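Yeast glycogen phosphorylase (Saccharomyces cerevisiae, PDB 1YGP) belongs to the carbohydrate phosphorylases, enzymes of the GT-B fold, and carries pyridoxal-5'-phosphate bound between its two large domains. Local coordinates at residues Asp695-Val698 and Ser699-Glu702; His713-Ala717 and Gly718-Ser722; Val856-Ser860 and Ser861-Ile865; Val674-Ile677 and Val678-Glu682; Gly324-Leu327 and Arg328-Gln332. All blocks are in the same frame, centred on the assembly; numbering follows the deposited sequence.

Contact 1 (Asp695-Val698 and Ser699-Glu702); sequences DYNV and SKAE. With PLP (pyridoxal-5'-phosphate), chain E.
K700 NZ is held by two backbone oxygens, D695 O at 2.8 Å and A694 O. The ammonium approaches D695 O from above the carbonyl plane, 60° out of it, at the end of a chain bent at chi2 and chi4. The carboxylate of D695 does not reach this nitrogen: D695 OD2 stays 4.2 Å from K700 NZ, while its OD1 accepts from Q198 N. K700 also gives its backbone N to N697 OD1, at 3.0 Å and an N-H...O angle of 167°. This is a classical N-cap: the amide of N697 receives an N-H of the first turn of helix 698-704, which follows strand 688-693 of the parallel sheet. With chi1 at 58°, CG of N697 sits between the backbone N and the carbonyl carbon, and OD1 is thereby swung back over the helix start. Y696, just ahead of the cap, lays CE1 3.5 Å from A701 CB, the ring inclined to the methyl. The same turn lines the cofactor pocket, where V698 CG2 stands 3.6 Å from C2A of pyridoxal-5'-phosphate and A701 CB is 3.8 Å from its O3. Across the helix start S699 OG bonds D158, and E702 OE2 pairs with R520.

Contact 2 (His713-Ala717 and Gly718-Ser722); sequences HISTA and GTEAS
T719 folds back onto T716 across a type II beta turn, T716 to T719, in the loop that leads from strand 710-713 of the parallel sheet to helix 724-730. From its CB, 3.6 Å from T716 O, the side chain divides into two branches. OG1 lies between the backbone N and the carbonyl carbon (chi1 59°), and this turns the hydroxyl inward: it donates to T716 O at 2.8 Å, in the carbonyl plane, and also rests on S715 CB. The other branch, CG2, flanks the same oxygen. T716 O is therefore held twice by one residue, because T719 N donates to it as well, at 3.2 Å, in the bond that closes the turn. G718 occupies the third position with a phi of 97°, the positive value expected at that place in a type II turn. The hydroxyl of T716 faces away from this grouping and bonds Y818 O.

Next along the loop, E720 bends at chi2 and brings its carboxylate back to S715. Its CG is 3.7 Å from S715 OG. The carboxylate also forms a salt bridge with K613, and the E720 side chain is about 5 Å from a bound phosphate ion, probably from the crystallisation liquor, and about 7 Å from pyridoxal-5'-phosphate. E720 OE2 stands 2.7 Å from S715 OG, a hydroxyl whose one proton might be given instead to Y612 O.

Contact 3 (Val856-Ser860 and Ser861-Ile865); sequences VGFFS and SDRCI
F858 points its ring with CG anti to the backbone N (chi1 169°), while R863 is also anti at its first torsion, and two bends, at chi2 (-78°) and chi3, carry its guanidinium back over that ring. The guanidinium lies over the ring face, the two planes inclined by 30°. R863 CZ is 3.9 Å from the centroid of the F858 ring, a cation-pi contact, with R863 NH2 above the ring and displaced toward its rim, 3.4 Å from F858 CE2. The same residue offers its carbonyl to the same cation. R863 NE donates to F858 O at 2.8 Å, in the carbonyl plane, and R863 NH2 adds a weak bond of 3.0 Å to F858 O.

Such a doubled-back arginine joins the 3-10 turn at 857-858 to the first turn of helix 861-873, across the short link from helix 842-856. S860 stands at the N-cap position, and R863 N donates to S860 O at 2.8 Å. Beyond the contact, helix 743-751 packs against F858, and D862 forms a salt bridge with R519.

R863 NH1 turns to E867, its salt-bridge partner one turn on, and to T513 O. With a carboxylate, two carbonyls and an aromatic face gathered round it, the guanidinium is probably held against rotation, and its positive charge is probably well compensated.

Contact 4 (Val674-Ile677 and Val678-Glu682); sequences VADI and VNNDE
This is a local contact at the C-terminal end of a helix, where helix 662-678 gives way to the loop running toward strand 688-693. Regular i to i+4 bonding persists as far as N679: V678 N donates to V674 O at 3.0 Å, and N679 N to A675 O at the same length. After that the pattern changes. N680 uses its side chain, ND2 reaching D676 O at 2.7 Å, in the carbonyl plane and on a lone pair; the bond is moderately bent, with an N-H...O angle of 138°. CG of N680 is anti to its own carbonyl carbon (chi1 -59°), which lays the amide alongside the D676 side chain, both pointing the same way and their planes 28° apart. The backbone N of N680 makes only a weak bond to I677 O. These residues already belong to a type I beta turn from V678 to D681, which overlaps the helix end, D681 N donating to V678 O.

On the inner side, V674 CG1 and V678 CG2 lie side by side 4.1 Å apart, near V690 and L688 of strand 688-693. N679 ND2 passes close to A675 O but bonds V690 O instead. D681 is held by S683 and by a salt bridge to K630 of helix 615-634.

An asparagine amide thus takes up one of the last helix carbonyls on the connecting arm of a beta-alpha-beta crossover, between strands 649-654 and 688-693 of the Rossmann-like parallel sheet.

Contact 5 (Gly324-Leu327 and Arg328-Gln332); sequences GKEL and RLKQQ
Helix 322-350 supplies a clear example of i to i+4 pairing, in which E326 and K330 meet one turn apart on the helix surface. The salt bridge runs from K330 NZ to E326 OE2 at 3.1 Å, reaching the syn side of the carboxylate, 27° out of its plane. The chains cross at a slant, K330 extended beyond CG and E326 bent at chi2, and K330 CD already lies 3.3 Å from E326 OE2. The backbones of the pair are joined too, K330 N donating to E326 O at 2.8 Å.

The bonds on each side repeat the pattern: L329 N to K325 O at 3.1 Å, and Q331 N to L327 O at 2.8 Å. One residue earlier R328 N donates to G324 O, and CG of R328 lies against that same G324 O. W415 of strand 414-416 packs on K325, R328 and L329, while Q331 sends NE2 to the carbonyls of I311 and V314.

Y233 OH hydrogen-bonds K330 NZ and touches E326 OE2 through a weak bond, tying the ion pair to its surroundings. With R307 also close to K330 NZ, the carboxylate probably eases the accumulation of positive charge.

All five contacts are local, yet their chemistry follows their place. Contacts 1, 2 and 4 belong to connections of the six-stranded parallel sheet: contacts 1 and 4 adjoin the two ends of strand 688-693, one at the start of a helix and the other at the close of one, while contact 2 is a turn after strand 710-713. Contact 3, the most buried, joins two helices through an arginine on an aromatic face; contact 5, a mid-helix ion pair, lies across the chain's centre from it. Contact 1 touches the cofactor and contact 2 comes near it, whereas contact 4, whose centre lies about 34 Å from that of the chain, is the most peripheral and relies on amides.

Contact 1 (Asp695-Val698 and Ser699-Glu702)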
loop_
_atom_site.group_PDB
_atom_site.type_symbol
_atom_site.label_atom_id
_atom_site.label_comp_id
_atom_site.label_asym_id
_atom_site.label_seq_id
_atom_site.Cartn_x
_atom_site.Cartn_y
_atom_site.Cartn_z
ATOM N N ASP A 695 12.037 -15.892 -15.235
ATOM C CA ASP A 695 12.105 -14.819 -14.240
ATOM C C ASP A 695 13.097 -15.128 -13.138
ATOM O O ASP A 695 12.834 -15.131 -11.946
ATOM C CB ASP A 695 10.684 -14.603 -13.709
ATOM C CG ASP A 695 10.426 -13.392 -12.830
ATOM O OD1 ASP A 695 10.596 -12.267 -13.291
ATOM O OD2 ASP A 695 10.036 -13.579 -11.681
ATOM N N TYR A 696 14.294 -15.396 -13.646
ATOM C CA TYR A 696 15.479 -15.696 -12.871
ATOM C C TYR A 696 15.771 -14.477 -12.042
ATOM O O TYR A 696 16.023 -13.394 -12.548
ATOM C CB TYR A 696 16.606 -16.012 -13.842
ATOM C CG TYR A 696 18.022 -16.023 -13.292
ATOM C CD1 TYR A 696 18.525 -17.085 -12.542
ATOM C CD2 TYR A 696 18.821 -14.925 -13.589
ATOM C CE1 TYR A 696 19.843 -17.034 -12.095
ATOM C CE2 TYR A 696 20.131 -14.870 -13.149
ATOM C CZ TYR A 696 20.641 -15.922 -12.407
ATOM O OH TYR A 696 21.973 -15.856 -12.019
ATOM N N ASN A 697 15.613 -14.700 -10.767
ATOM C CA ASN A 697 15.875 -13.707 -9.764
ATOM C C ASN A 697 16.898 -14.297 -8.788
ATOM O O ASN A 697 17.473 -15.359 -9.065
ATOM C CB ASN A 697 14.582 -13.376 -9.067
ATOM C CG ASN A 697 13.910 -14.572 -8.422
ATOM O OD1 ASN A 697 14.521 -15.421 -7.761
ATOM N ND2 ASN A 697 12.615 -14.676 -8.628
ATOM N N VAL A 698 17.154 -13.717 -7.611
ATOM C CA VAL A 698 18.208 -14.242 -6.761
ATOM C C VAL A 698 17.860 -15.609 -6.201
ATOM O O VAL A 698 18.708 -16.496 -6.205
ATOM C CB VAL A 698 18.493 -13.209 -5.630
ATOM C CG1 VAL A 698 19.349 -13.744 -4.482
ATOM C CG2 VAL A 698 19.299 -12.100 -6.270
ATOM N N SER A 699 16.616 -15.827 -5.793
ATOM C CA SER A 699 16.209 -17.054 -5.148
ATOM C C SER A 699 16.382 -18.227 -6.090
ATOM O O SER A 699 16.919 -19.278 -5.720
ATOM C CB SER A 699 14.784 -16.849 -4.722
ATOM O OG SER A 699 14.776 -15.650 -3.948
ATOM N N LYS A 700 16.030 -17.998 -7.357
ATOM C CA LYS A 700 16.227 -19.008 -8.368
ATOM C C LYS A 700 17.726 -19.269 -8.493
ATOM O O LYS A 700 18.159 -20.418 -8.499
ATOM C CB LYS A 700 15.631 -18.504 -9.656
ATOM C CG LYS A 700 14.115 -18.364 -9.529
ATOM C CD LYS A 700 13.462 -19.042 -10.715
ATOM C CE LYS A 700 11.976 -18.808 -10.724
ATOM N NZ LYS A 700 11.648 -17.396 -10.814
ATOM N N ALA A 701 18.562 -18.229 -8.464
ATOM C CA ALA A 701 20.009 -18.374 -8.539
ATOM C C ALA A 701 20.544 -19.073 -7.295
ATOM O O ALA A 701 21.566 -19.760 -7.387
ATOM C CB ALA A 701 20.684 -17.007 -8.658
ATOM N N GLU A 702 19.893 -18.978 -6.133
ATOM C CA GLU A 702 20.362 -19.709 -4.973
ATOM C C GLU A 702 20.040 -21.189 -5.132
ATOM O O GLU A 702 20.681 -21.990 -4.459
ATOM C CB GLU A 702 19.712 -19.200 -3.701
ATOM C CG GLU A 702 20.300 -17.918 -3.111
ATOM C CD GLU A 702 19.462 -17.321 -1.975
ATOM O OE1 GLU A 702 19.047 -18.039 -1.066
ATOM O OE2 GLU A 702 19.196 -16.125 -2.002
HETATM N N1 PLP E . 21.525 -11.518 -11.028
HETATM C C2 PLP E . 21.389 -12.414 -10.010
HETATM C C2A PLP E . 20.009 -12.929 -9.689
HETATM C C3 PLP E . 22.496 -12.816 -9.278
HETATM O O3 PLP E . 22.347 -13.663 -8.208
HETATM C C4 PLP E . 23.753 -12.322 -9.591
HETATM C C4A PLP E . 24.907 -12.949 -9.114
HETATM C C5 PLP E . 23.868 -11.401 -10.622
HETATM C C6 PLP E . 22.755 -11.012 -11.330
HETATM C C5A PLP E . 25.257 -10.888 -11.077
HETATM O O4P PLP E . 25.790 -11.789 -12.060
HETATM P P PLP E . 26.472 -11.318 -13.406
HETATM O O1P PLP E . 27.034 -9.974 -13.146
HETATM O O2P PLP E . 27.707 -12.345 -13.517
HETATM O O3P PLP E . 25.551 -11.626 -14.531
#

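Contact 2 (His713-Ala717 and Gly718-Ser722)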
loop_
_atom_site.group_PDB
_atom_site.type_symbol
_atom_site.label_atom_id
_atom_site.label_comp_id
_atom_site.label_asym_id
_atom_site.label_seq_id
_atom_site.Cartn_x
_atom_site.Cartn_y
_atom_site.Cartn_z
ATOM N N HIS A 713 30.852 -18.981 -19.218
ATOM C CA HIS A 713 31.196 -17.582 -19.034
ATOM C C HIS A 713 31.959 -17.192 -20.295
ATOM O O HIS A 713 33.138 -16.867 -20.277
ATOM C CB HIS A 713 32.017 -17.456 -17.755
ATOM C CG HIS A 713 31.141 -17.660 -16.518
ATOM N ND1 HIS A 713 30.134 -16.929 -16.023
ATOM C CD2 HIS A 713 31.254 -18.763 -15.710
ATOM C CE1 HIS A 713 29.643 -17.552 -14.978
ATOM N NE2 HIS A 713 30.329 -18.658 -14.798
ATOM N N ILE A 714 31.166 -17.127 -21.375
ATOM C CA ILE A 714 31.628 -17.074 -22.747
ATOM C C ILE A 714 31.491 -15.822 -23.592
ATOM O O ILE A 714 31.398 -15.949 -24.812
ATOM C CB ILE A 714 30.964 -18.268 -23.489
ATOM C CG1 ILE A 714 29.449 -18.129 -23.498
ATOM C CG2 ILE A 714 31.392 -19.568 -22.800
ATOM C CD1 ILE A 714 28.721 -19.307 -24.164
ATOM N N SER A 715 31.486 -14.620 -23.006
ATOM C CA SER A 715 31.426 -13.358 -23.745
ATOM C C SER A 715 32.579 -13.145 -24.694
ATOM O O SER A 715 33.655 -13.734 -24.486
ATOM C CB SER A 715 31.423 -12.195 -22.789
ATOM O OG SER A 715 30.137 -12.031 -22.223
ATOM N N THR A 716 32.431 -12.289 -25.709
ATOM C CA THR A 716 33.547 -12.059 -26.612
ATOM C C THR A 716 34.717 -11.497 -25.794
ATOM O O THR A 716 34.473 -10.714 -24.855
ATOM C CB THR A 716 33.139 -11.084 -27.695
ATOM O OG1 THR A 716 31.855 -11.442 -28.199
ATOM C CG2 THR A 716 34.150 -11.137 -28.821
ATOM N N ALA A 717 35.977 -11.904 -26.048
ATOM C CA ALA A 717 37.059 -11.417 -25.213
ATOM C C ALA A 717 37.262 -9.906 -25.274
ATOM O O ALA A 717 37.245 -9.231 -26.313
ATOM C CB ALA A 717 38.343 -12.070 -25.596
ATOM N N GLY A 718 37.426 -9.361 -24.084
ATOM C CA GLY A 718 37.560 -7.935 -23.965
ATOM C C GLY A 718 36.266 -7.233 -23.606
ATOM O O GLY A 718 36.328 -6.010 -23.455
ATOM N N THR A 719 35.122 -7.911 -23.398
ATOM C CA THR A 719 33.888 -7.195 -23.078
ATOM C C THR A 719 33.432 -7.161 -21.639
ATOM O O THR A 719 32.493 -6.424 -21.350
ATOM C CB THR A 719 32.705 -7.745 -23.887
ATOM O OG1 THR A 719 32.614 -9.120 -23.552
ATOM C CG2 THR A 719 32.851 -7.578 -25.388
ATOM N N GLU A 720 33.989 -7.931 -20.707
ATOM C CA GLU A 720 33.466 -7.964 -19.350
ATOM C C GLU A 720 34.407 -7.347 -18.354
ATOM O O GLU A 720 35.597 -7.638 -18.394
ATOM C CB GLU A 720 33.189 -9.384 -18.914
ATOM C CG GLU A 720 32.125 -10.048 -19.784
ATOM C CD GLU A 720 30.660 -9.650 -19.593
ATOM O OE1 GLU A 720 30.331 -8.615 -18.996
ATOM O OE2 GLU A 720 29.824 -10.412 -20.066
ATOM N N ALA A 721 33.909 -6.498 -17.457
ATOM C CA ALA A 721 34.793 -5.856 -16.507
ATOM C C ALA A 721 35.135 -6.775 -15.343
ATOM O O ALA A 721 36.325 -6.939 -15.056
ATOM C CB ALA A 721 34.147 -4.579 -15.984
ATOM N N SER A 722 34.150 -7.341 -14.641
ATOM C CA SER A 722 34.459 -8.274 -13.578
ATOM C C SER A 722 33.447 -9.372 -13.803
ATOM O O SER A 722 33.517 -9.972 -14.888
ATOM C CB SER A 722 34.286 -7.628 -12.202
ATOM O OG SER A 722 35.053 -8.310 -11.204
#

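Contact 3 (Val856-Ser860 and Ser861-Ile865)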
loop_
_atom_site.group_PDB
_atom_site.type_symbol
_atom_site.label_atom_id
_atom_site.label_comp_id
_atom_site.label_asym_id
_atom_site.label_seq_id
_atom_site.Cartn_x
_atom_site.Cartn_y
_atom_site.Cartn_z
ATOM N N VAL A 856 38.643 -20.210 -3.457
ATOM C CA VAL A 856 37.703 -19.153 -3.806
ATOM C C VAL A 856 37.736 -17.973 -2.824
ATOM O O VAL A 856 37.396 -16.841 -3.174
ATOM C CB VAL A 856 36.282 -19.738 -3.873
ATOM C CG1 VAL A 856 35.690 -19.988 -2.480
ATOM C CG2 VAL A 856 35.447 -18.761 -4.689
ATOM N N GLY A 857 38.183 -18.186 -1.591
ATOM C CA GLY A 857 38.162 -17.192 -0.531
ATOM C C GLY A 857 38.576 -15.758 -0.822
ATOM O O GLY A 857 38.094 -14.865 -0.132
ATOM N N PHE A 858 39.442 -15.440 -1.778
ATOM C CA PHE A 858 39.782 -14.046 -2.035
ATOM C C PHE A 858 38.560 -13.292 -2.544
ATOM O O PHE A 858 38.446 -12.079 -2.359
ATOM C CB PHE A 858 40.882 -13.993 -3.062
ATOM C CG PHE A 858 41.197 -12.631 -3.666
ATOM C CD1 PHE A 858 42.074 -11.757 -3.024
ATOM C CD2 PHE A 858 40.652 -12.285 -4.910
ATOM C CE1 PHE A 858 42.411 -10.546 -3.631
ATOM C CE2 PHE A 858 40.993 -11.070 -5.507
ATOM C CZ PHE A 858 41.875 -10.203 -4.868
ATOM N N PHE A 859 37.622 -13.985 -3.181
ATOM C CA PHE A 859 36.468 -13.302 -3.706
ATOM C C PHE A 859 35.408 -13.103 -2.631
ATOM O O PHE A 859 34.239 -12.909 -2.969
ATOM C CB PHE A 859 35.910 -14.093 -4.888
ATOM C CG PHE A 859 36.960 -14.333 -5.950
ATOM C CD1 PHE A 859 37.537 -13.248 -6.619
ATOM C CD2 PHE A 859 37.373 -15.639 -6.219
ATOM C CE1 PHE A 859 38.545 -13.478 -7.562
ATOM C CE2 PHE A 859 38.378 -15.855 -7.165
ATOM C CZ PHE A 859 38.966 -14.779 -7.834
ATOM N N SER A 860 35.726 -13.128 -1.335
ATOM C CA SER A 860 34.724 -12.838 -0.336
ATOM C C SER A 860 34.515 -11.326 -0.281
ATOM O O SER A 860 35.466 -10.557 -0.077
ATOM C CB SER A 860 35.214 -13.364 0.993
ATOM O OG SER A 860 34.347 -13.092 2.088
ATOM N N SER A 861 33.278 -10.833 -0.382
ATOM C CA SER A 861 32.998 -9.402 -0.304
ATOM C C SER A 861 33.488 -8.771 1.000
ATOM O O SER A 861 33.583 -7.539 1.059
ATOM C CB SER A 861 31.503 -9.154 -0.453
ATOM O OG SER A 861 30.713 -10.010 0.374
ATOM N N ASP A 862 33.846 -9.578 2.028
ATOM C CA ASP A 862 34.426 -9.055 3.266
ATOM C C ASP A 862 35.803 -8.491 3.018
ATOM O O ASP A 862 36.136 -7.416 3.527
ATOM C CB ASP A 862 34.559 -10.121 4.340
ATOM C CG ASP A 862 33.254 -10.639 4.940
ATOM O OD1 ASP A 862 32.182 -10.039 4.770
ATOM O OD2 ASP A 862 33.337 -11.677 5.596
ATOM N N ARG A 863 36.563 -9.178 2.157
ATOM C CA ARG A 863 37.873 -8.711 1.734
ATOM C C ARG A 863 37.661 -7.478 0.855
ATOM O O ARG A 863 38.402 -6.526 1.086
ATOM C CB ARG A 863 38.576 -9.830 0.971
ATOM C CG ARG A 863 39.993 -9.639 0.470
ATOM C CD ARG A 863 40.073 -8.809 -0.795
ATOM N NE ARG A 863 39.503 -9.489 -1.942
ATOM C CZ ARG A 863 38.917 -8.830 -2.945
ATOM N NH1 ARG A 863 38.812 -7.499 -2.960
ATOM N NH2 ARG A 863 38.449 -9.525 -3.969
ATOM N N CYS A 864 36.719 -7.394 -0.117
ATOM C CA CYS A 864 36.463 -6.144 -0.866
ATOM C C CYS A 864 36.227 -4.984 0.096
ATOM O O CYS A 864 36.781 -3.890 -0.068
ATOM C CB CYS A 864 35.207 -6.097 -1.714
ATOM S SG CYS A 864 34.836 -7.431 -2.863
ATOM N N ILE A 865 35.429 -5.199 1.148
ATOM C CA ILE A 865 35.129 -4.134 2.085
ATOM C C ILE A 865 36.338 -3.804 2.943
ATOM O O ILE A 865 36.492 -2.624 3.295
ATOM C CB ILE A 865 33.898 -4.556 2.915
ATOM C CG1 ILE A 865 32.716 -4.638 1.957
ATOM C CG2 ILE A 865 33.570 -3.566 4.013
ATOM C CD1 ILE A 865 32.405 -3.355 1.161
#

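Contact 4 (Val674-Ile677 and Val678-Glu682)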
loop_
_atom_site.group_PDB
_atom_site.type_symbol
_atom_site.label_atom_id
_atom_site.label_comp_id
_atom_site.label_asym_id
_atom_site.label_seq_id
_atom_site.Cartn_x
_atom_site.Cartn_y
_atom_site.Cartn_z
ATOM N N VAL A 674 14.676 -24.906 -29.638
ATOM C CA VAL A 674 15.621 -26.009 -29.536
ATOM C C VAL A 674 15.101 -26.956 -28.463
ATOM O O VAL A 674 14.959 -28.146 -28.726
ATOM C CB VAL A 674 17.005 -25.470 -29.148
ATOM C CG1 VAL A 674 17.981 -26.610 -28.862
ATOM C CG2 VAL A 674 17.524 -24.625 -30.292
ATOM N N ALA A 675 14.715 -26.431 -27.298
ATOM C CA ALA A 675 14.202 -27.245 -26.210
ATOM C C ALA A 675 12.980 -28.033 -26.622
ATOM O O ALA A 675 12.873 -29.205 -26.259
ATOM C CB ALA A 675 13.816 -26.389 -25.021
ATOM N N ASP A 676 12.071 -27.467 -27.413
ATOM C CA ASP A 676 10.922 -28.234 -27.836
ATOM C C ASP A 676 11.226 -29.369 -28.774
ATOM O O ASP A 676 10.549 -30.383 -28.656
ATOM C CB ASP A 676 9.882 -27.347 -28.492
ATOM C CG ASP A 676 8.934 -26.726 -27.472
ATOM O OD1 ASP A 676 8.784 -27.258 -26.364
ATOM O OD2 ASP A 676 8.327 -25.703 -27.795
ATOM N N ILE A 677 12.203 -29.295 -29.671
ATOM C CA ILE A 677 12.522 -30.405 -30.574
ATOM C C ILE A 677 13.353 -31.484 -29.865
ATOM O O ILE A 677 12.968 -32.657 -29.823
ATOM C CB ILE A 677 13.233 -29.772 -31.799
ATOM C CG1 ILE A 677 12.134 -29.079 -32.601
ATOM C CG2 ILE A 677 13.996 -30.777 -32.644
ATOM C CD1 ILE A 677 12.623 -28.117 -33.713
ATOM N N VAL A 678 14.446 -31.081 -29.208
ATOM C CA VAL A 678 15.378 -31.967 -28.522
ATOM C C VAL A 678 14.732 -32.650 -27.329
ATOM O O VAL A 678 14.831 -33.859 -27.190
ATOM C CB VAL A 678 16.591 -31.138 -28.085
ATOM C CG1 VAL A 678 17.554 -31.985 -27.272
ATOM C CG2 VAL A 678 17.288 -30.585 -29.328
ATOM N N ASN A 679 13.991 -31.950 -26.481
ATOM C CA ASN A 679 13.412 -32.591 -25.311
ATOM C C ASN A 679 12.377 -33.633 -25.653
ATOM O O ASN A 679 12.119 -34.585 -24.905
ATOM C CB ASN A 679 12.730 -31.592 -24.393
ATOM C CG ASN A 679 13.652 -30.664 -23.619
ATOM O OD1 ASN A 679 14.832 -30.916 -23.379
ATOM N ND2 ASN A 679 13.139 -29.522 -23.199
ATOM N N ASN A 680 11.776 -33.482 -26.824
ATOM C CA ASN A 680 10.697 -34.382 -27.162
ATOM C C ASN A 680 11.092 -35.348 -28.251
ATOM O O ASN A 680 10.244 -36.055 -28.806
ATOM C CB ASN A 680 9.489 -33.551 -27.570
ATOM C CG ASN A 680 9.077 -32.637 -26.426
ATOM O OD1 ASN A 680 8.896 -33.055 -25.282
ATOM N ND2 ASN A 680 8.963 -31.338 -26.642
ATOM N N ASP A 681 12.385 -35.455 -28.554
ATOM C CA ASP A 681 12.819 -36.381 -29.574
ATOM C C ASP A 681 13.315 -37.715 -29.031
ATOM O O ASP A 681 14.486 -37.938 -28.711
ATOM C CB ASP A 681 13.900 -35.730 -30.407
ATOM C CG ASP A 681 14.458 -36.663 -31.459
ATOM O OD1 ASP A 681 13.688 -37.395 -32.080
ATOM O OD2 ASP A 681 15.674 -36.663 -31.618
ATOM N N GLU A 682 12.392 -38.662 -29.057
ATOM C CA GLU A 682 12.607 -40.009 -28.560
ATOM C C GLU A 682 13.898 -40.703 -28.946
ATOM O O GLU A 682 14.511 -41.357 -28.108
ATOM C CB GLU A 682 11.475 -40.899 -29.017
#

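Contact 5 (Gly324-Leu327 and Arg328-Gln332)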
loop_
_atom_site.group_PDB
_atom_site.type_symbol
_atom_site.label_atom_id
_atom_site.label_comp_id
_atom_site.label_asym_id
_atom_site.label_seq_id
_atom_site.Cartn_x
_atom_site.Cartn_y
_atom_site.Cartn_z
ATOM N N GLY A 324 11.520 9.740 -21.331
ATOM C CA GLY A 324 12.231 8.783 -20.517
ATOM C C GLY A 324 13.578 9.355 -20.152
ATOM O O GLY A 324 14.019 9.176 -19.028
ATOM N N LYS A 325 14.267 10.053 -21.059
ATOM C CA LYS A 325 15.540 10.687 -20.758
ATOM C C LYS A 325 15.318 11.603 -19.581
ATOM O O LYS A 325 16.049 11.561 -18.592
ATOM C CB LYS A 325 16.062 11.558 -21.893
ATOM C CG LYS A 325 16.389 10.859 -23.202
ATOM C CD LYS A 325 17.461 9.786 -23.041
ATOM C CE LYS A 325 18.823 10.293 -22.592
ATOM N NZ LYS A 325 19.716 9.163 -22.407
ATOM N N GLU A 326 14.231 12.353 -19.655
ATOM C CA GLU A 326 13.829 13.262 -18.606
ATOM C C GLU A 326 13.521 12.580 -17.289
ATOM O O GLU A 326 14.000 13.021 -16.247
ATOM C CB GLU A 326 12.605 14.004 -19.004
ATOM C CG GLU A 326 12.866 15.402 -18.577
ATOM C CD GLU A 326 11.651 16.043 -17.992
ATOM O OE1 GLU A 326 10.791 16.518 -18.735
ATOM O OE2 GLU A 326 11.593 16.042 -16.771
ATOM N N LEU A 327 12.720 11.511 -17.310
ATOM C CA LEU A 327 12.343 10.804 -16.104
ATOM C C LEU A 327 13.539 10.137 -15.467
ATOM O O LEU A 327 13.642 10.183 -14.240
ATOM C CB LEU A 327 11.262 9.770 -16.423
ATOM C CG LEU A 327 10.622 8.996 -15.291
ATOM C CD1 LEU A 327 9.884 9.925 -14.339
ATOM C CD2 LEU A 327 9.602 8.072 -15.862
ATOM N N ARG A 328 14.474 9.579 -16.238
ATOM C CA ARG A 328 15.682 8.970 -15.690
ATOM C C ARG A 328 16.472 10.062 -14.988
ATOM O O ARG A 328 16.883 9.865 -13.839
ATOM C CB ARG A 328 16.553 8.365 -16.780
ATOM C CG ARG A 328 15.886 7.202 -17.500
ATOM C CD ARG A 328 16.314 5.845 -16.993
ATOM N NE ARG A 328 17.447 5.328 -17.737
ATOM C CZ ARG A 328 17.443 4.128 -18.339
ATOM N NH1 ARG A 328 16.403 3.307 -18.307
ATOM N NH2 ARG A 328 18.528 3.729 -18.997
ATOM N N LEU A 329 16.651 11.249 -15.589
ATOM C CA LEU A 329 17.391 12.288 -14.910
ATOM C C LEU A 329 16.657 12.747 -13.655
ATOM O O LEU A 329 17.257 12.878 -12.584
ATOM C CB LEU A 329 17.615 13.468 -15.857
ATOM C CG LEU A 329 18.590 14.579 -15.381
ATOM C CD1 LEU A 329 19.983 14.007 -15.056
ATOM C CD2 LEU A 329 18.680 15.625 -16.464
ATOM N N LYS A 330 15.334 12.879 -13.762
ATOM C CA LYS A 330 14.431 13.327 -12.701
ATOM C C LYS A 330 14.536 12.415 -11.485
ATOM O O LYS A 330 14.695 12.855 -10.352
ATOM C CB LYS A 330 13.042 13.333 -13.317
ATOM C CG LYS A 330 12.038 14.336 -12.800
ATOM C CD LYS A 330 11.058 14.488 -13.954
ATOM C CE LYS A 330 10.008 15.575 -13.728
ATOM N NZ LYS A 330 9.162 15.674 -14.907
ATOM N N GLN A 331 14.539 11.116 -11.733
ATOM C CA GLN A 331 14.684 10.077 -10.732
ATOM C C GLN A 331 16.072 10.128 -10.087
ATOM O O GLN A 331 16.189 10.139 -8.859
ATOM C CB GLN A 331 14.388 8.778 -11.478
ATOM C CG GLN A 331 14.512 7.433 -10.821
ATOM C CD GLN A 331 13.986 6.330 -11.749
ATOM O OE1 GLN A 331 14.664 5.884 -12.673
ATOM N NE2 GLN A 331 12.786 5.800 -11.584
ATOM N N GLN A 332 17.155 10.219 -10.874
ATOM C CA GLN A 332 18.526 10.281 -10.364
ATOM C C GLN A 332 18.746 11.554 -9.550
ATOM O O GLN A 332 19.473 11.542 -8.543
ATOM C CB GLN A 332 19.535 10.251 -11.508
ATOM C CG GLN A 332 19.534 8.985 -12.340
ATOM C CD GLN A 332 20.660 8.885 -13.354
ATOM O OE1 GLN A 332 21.148 7.795 -13.677
ATOM N NE2 GLN A 332 21.161 9.977 -13.905
#